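PDB 5UJP: Glyoxalase/bleomycin resisance protein/dioxygenase from Streptomyces sp. CB03234, which binds riboflavin and calcium and belongs to the glyoxalase/bleomycin resistance/dioxygenase superfamily, for which a dioxygenase activity is only tentatively assigned. Local coordinates for residues K14-Y19 / H35-Q40. Sequence-based numbering, arbitrary orientation.
Sequences KAKDFY and HGRWLQ
Lys16 lies across the end of Leu39 at about a right angle, and this crossing is the tight part of the contact. Leu39 is buried and meets the lysine chain with both methyls, CD2 at its root and CD1 further out. Its CD2 sits 3.8 Å from Lys16 CB. Its CD1 is 4.0 Å from Lys16 CD. Lys16 CG is anti to the backbone N (chi1 -179°), and the chain stays extended beyond it. The methylenes therefore run past the leucine and carry the ammonium on to Arg37 and Asp30. Leu27 of strand 26-30 touches both side chains, and Leu52 of strand 48-53 also packs on Leu39.

The layout is that of one βαβββ module of the vicinal oxygen chelate fold, in which a helix covers one face of a four-stranded mixed sheet. Here helix 12-23 lies on strand 37-42, an inner strand of that sheet. The CA atoms of Lys16 and Leu39 are 7.6 Å apart, and no hydrogen bond joins the two segments.

On the Arg37 side the contact is polar and less enclosed; Lys16 and Arg37 are both partly exposed. Arg37 is extended from CG to NE, and its side chain also crosses Lys16 at about a right angle. Its NH2 lies 3.7 Å from Lys16 CD, which approaches the guanidinium obliquely. The same NH2 is 4.2 Å from Lys16 NZ. Asp30 OD2 forms salt bridges with both of these nitrogens, which probably offsets their like charges. Glu13 OE1 is a second carboxylate partner of Arg37 NH2. The Arg37 side chain is about 7 Å from that of Gln31, a riboflavin-binding residue, although no riboflavin is bound to this chain in the present model.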
loop_
_atom_site.group_PDB
_atom_site.type_symbol
_atom_site.label_atom_id
_atom_site.label_comp_id
_atom_site.label_asym_id
_atom_site.label_seq_id
_atom_site.Cartn_x
_atom_site.Cartn_y
_atom_site.Cartn_z
ATOM N N LYS A 14 -4.762 17.397 10.516
ATOM C CA LYS A 14 -5.748 17.544 9.441
ATOM C C LYS A 14 -6.006 16.210 8.756
ATOM O O LYS A 14 -7.133 15.945 8.333
ATOM C CB LYS A 14 -5.275 18.581 8.404
ATOM C CG LYS A 14 -5.156 20.020 8.988
ATOM C CD LYS A 14 -4.712 21.049 7.972
ATOM C CE LYS A 14 -4.643 22.469 8.554
ATOM N NZ LYS A 14 -4.063 23.418 7.580
ATOM N N ALA A 15 -4.993 15.362 8.632
ATOM C CA ALA A 15 -5.202 14.046 8.041
ATOM C C ALA A 15 -6.077 13.183 8.939
ATOM O O ALA A 15 -6.933 12.437 8.451
ATOM C CB ALA A 15 -3.853 13.378 7.771
ATOM N N LYS A 16 -5.875 13.259 10.251
ATOM C CA LYS A 16 -6.767 12.520 11.147
ATOM C C LYS A 16 -8.222 12.955 10.991
ATOM O O LYS A 16 -9.136 12.110 10.917
ATOM C CB LYS A 16 -6.331 12.708 12.590
ATOM C CG LYS A 16 -7.157 11.965 13.597
ATOM C CD LYS A 16 -6.585 12.148 15.005
ATOM C CE LYS A 16 -7.320 11.318 16.057
ATOM N NZ LYS A 16 -6.847 11.639 17.469
ATOM N N ASP A 17 -8.470 14.270 10.975
ATOM C CA ASP A 17 -9.828 14.768 10.740
ATOM C C ASP A 17 -10.406 14.158 9.473
ATOM O O ASP A 17 -11.553 13.707 9.447
ATOM C CB ASP A 17 -9.813 16.285 10.551
ATOM C CG ASP A 17 -9.486 17.061 11.824
ATOM O OD1 ASP A 17 -9.606 16.542 12.955
ATOM O OD2 ASP A 17 -9.084 18.225 11.658
ATOM N N PHE A 18 -9.629 14.171 8.387
ATOM C CA PHE A 18 -10.138 13.687 7.104
ATOM C C PHE A 18 -10.422 12.189 7.135
ATOM O O PHE A 18 -11.535 11.752 6.800
ATOM C CB PHE A 18 -9.164 14.024 5.981
ATOM C CG PHE A 18 -9.654 13.578 4.619
ATOM C CD1 PHE A 18 -10.607 14.330 3.950
ATOM C CD2 PHE A 18 -9.175 12.408 4.027
ATOM C CE1 PHE A 18 -11.076 13.902 2.711
ATOM C CE2 PHE A 18 -9.632 11.996 2.790
ATOM C CZ PHE A 18 -10.577 12.756 2.128
ATOM N N TYR A 19 -9.425 11.373 7.512
ATOM C CA TYR A 19 -9.598 9.924 7.370
ATOM C C TYR A 19 -10.563 9.373 8.408
ATOM O O TYR A 19 -11.346 8.476 8.101
ATOM C CB TYR A 19 -8.260 9.169 7.440
ATOM C CG TYR A 19 -7.478 9.329 6.160
ATOM C CD1 TYR A 19 -7.643 8.424 5.094
ATOM C CD2 TYR A 19 -6.569 10.366 6.010
ATOM C CE1 TYR A 19 -6.966 8.566 3.934
ATOM C CE2 TYR A 19 -5.848 10.519 4.809
ATOM C CZ TYR A 19 -6.052 9.615 3.778
ATOM O OH TYR A 19 -5.350 9.750 2.567
ATOM N N HIS A 35 9.485 7.010 14.564
ATOM C CA HIS A 35 9.862 8.066 13.636
ATOM C C HIS A 35 9.011 9.315 13.777
ATOM O O HIS A 35 9.294 10.321 13.129
ATOM C CB HIS A 35 9.790 7.567 12.194
ATOM C CG HIS A 35 10.739 6.453 11.907
ATOM N ND1 HIS A 35 12.039 6.677 11.527
ATOM C CD2 HIS A 35 10.597 5.106 11.979
ATOM C CE1 HIS A 35 12.654 5.521 11.355
ATOM N NE2 HIS A 35 11.819 4.552 11.663
ATOM N N GLY A 36 8.003 9.279 14.630
ATOM C CA GLY A 36 7.057 10.371 14.693
ATOM C C GLY A 36 5.759 9.878 15.301
ATOM O O GLY A 36 5.694 8.786 15.851
ATOM N N ARG A 37 4.737 10.702 15.161
ATOM C CA ARG A 37 3.400 10.341 15.620
ATOM C C ARG A 37 2.860 9.180 14.794
ATOM O O ARG A 37 2.746 9.291 13.569
ATOM C CB ARG A 37 2.515 11.571 15.489
ATOM C CG ARG A 37 1.079 11.356 15.890
ATOM C CD ARG A 37 0.288 12.665 15.681
ATOM N NE ARG A 37 -1.115 12.539 16.024
ATOM C CZ ARG A 37 -1.980 13.532 15.888
ATOM N NH1 ARG A 37 -1.570 14.713 15.425
ATOM N NH2 ARG A 37 -3.249 13.358 16.212
ATOM N N TRP A 38 2.565 8.055 15.459
ATOM C CA TRP A 38 2.034 6.872 14.791
ATOM C C TRP A 38 0.514 6.984 14.790
ATOM O O TRP A 38 -0.131 6.834 15.837
ATOM C CB TRP A 38 2.510 5.583 15.479
ATOM C CG TRP A 38 2.001 4.332 14.784
ATOM C CD1 TRP A 38 0.806 3.670 15.004
ATOM C CD2 TRP A 38 2.649 3.626 13.704
ATOM N NE1 TRP A 38 0.713 2.575 14.168
ATOM C CE2 TRP A 38 1.812 2.541 13.346
ATOM C CE3 TRP A 38 3.850 3.807 13.013
ATOM C CZ2 TRP A 38 2.150 1.642 12.334
ATOM C CZ3 TRP A 38 4.194 2.901 12.025
ATOM C CH2 TRP A 38 3.332 1.838 11.684
ATOM N N LEU A 39 -0.049 7.254 13.617
ATOM C CA LEU A 39 -1.468 7.555 13.443
ATOM C C LEU A 39 -1.983 6.551 12.419
ATOM O O LEU A 39 -1.647 6.647 11.231
ATOM C CB LEU A 39 -1.606 8.991 12.942
ATOM C CG LEU A 39 -3.033 9.477 12.637
ATOM C CD1 LEU A 39 -3.994 9.310 13.839
ATOM C CD2 LEU A 39 -2.984 10.942 12.129
ATOM N N GLN A 40 -2.771 5.580 12.886
ATOM C CA GLN A 40 -3.129 4.418 12.087
ATOM C C GLN A 40 -4.643 4.279 12.013
ATOM O O GLN A 40 -5.319 4.328 13.044
ATOM C CB GLN A 40 -2.497 3.159 12.688
ATOM C CG GLN A 40 -2.724 1.895 11.865
ATOM C CD GLN A 40 -2.032 0.703 12.475
ATOM O OE1 GLN A 40 -1.373 0.811 13.509
ATOM N NE2 GLN A 40 -2.219 -0.438 11.879
#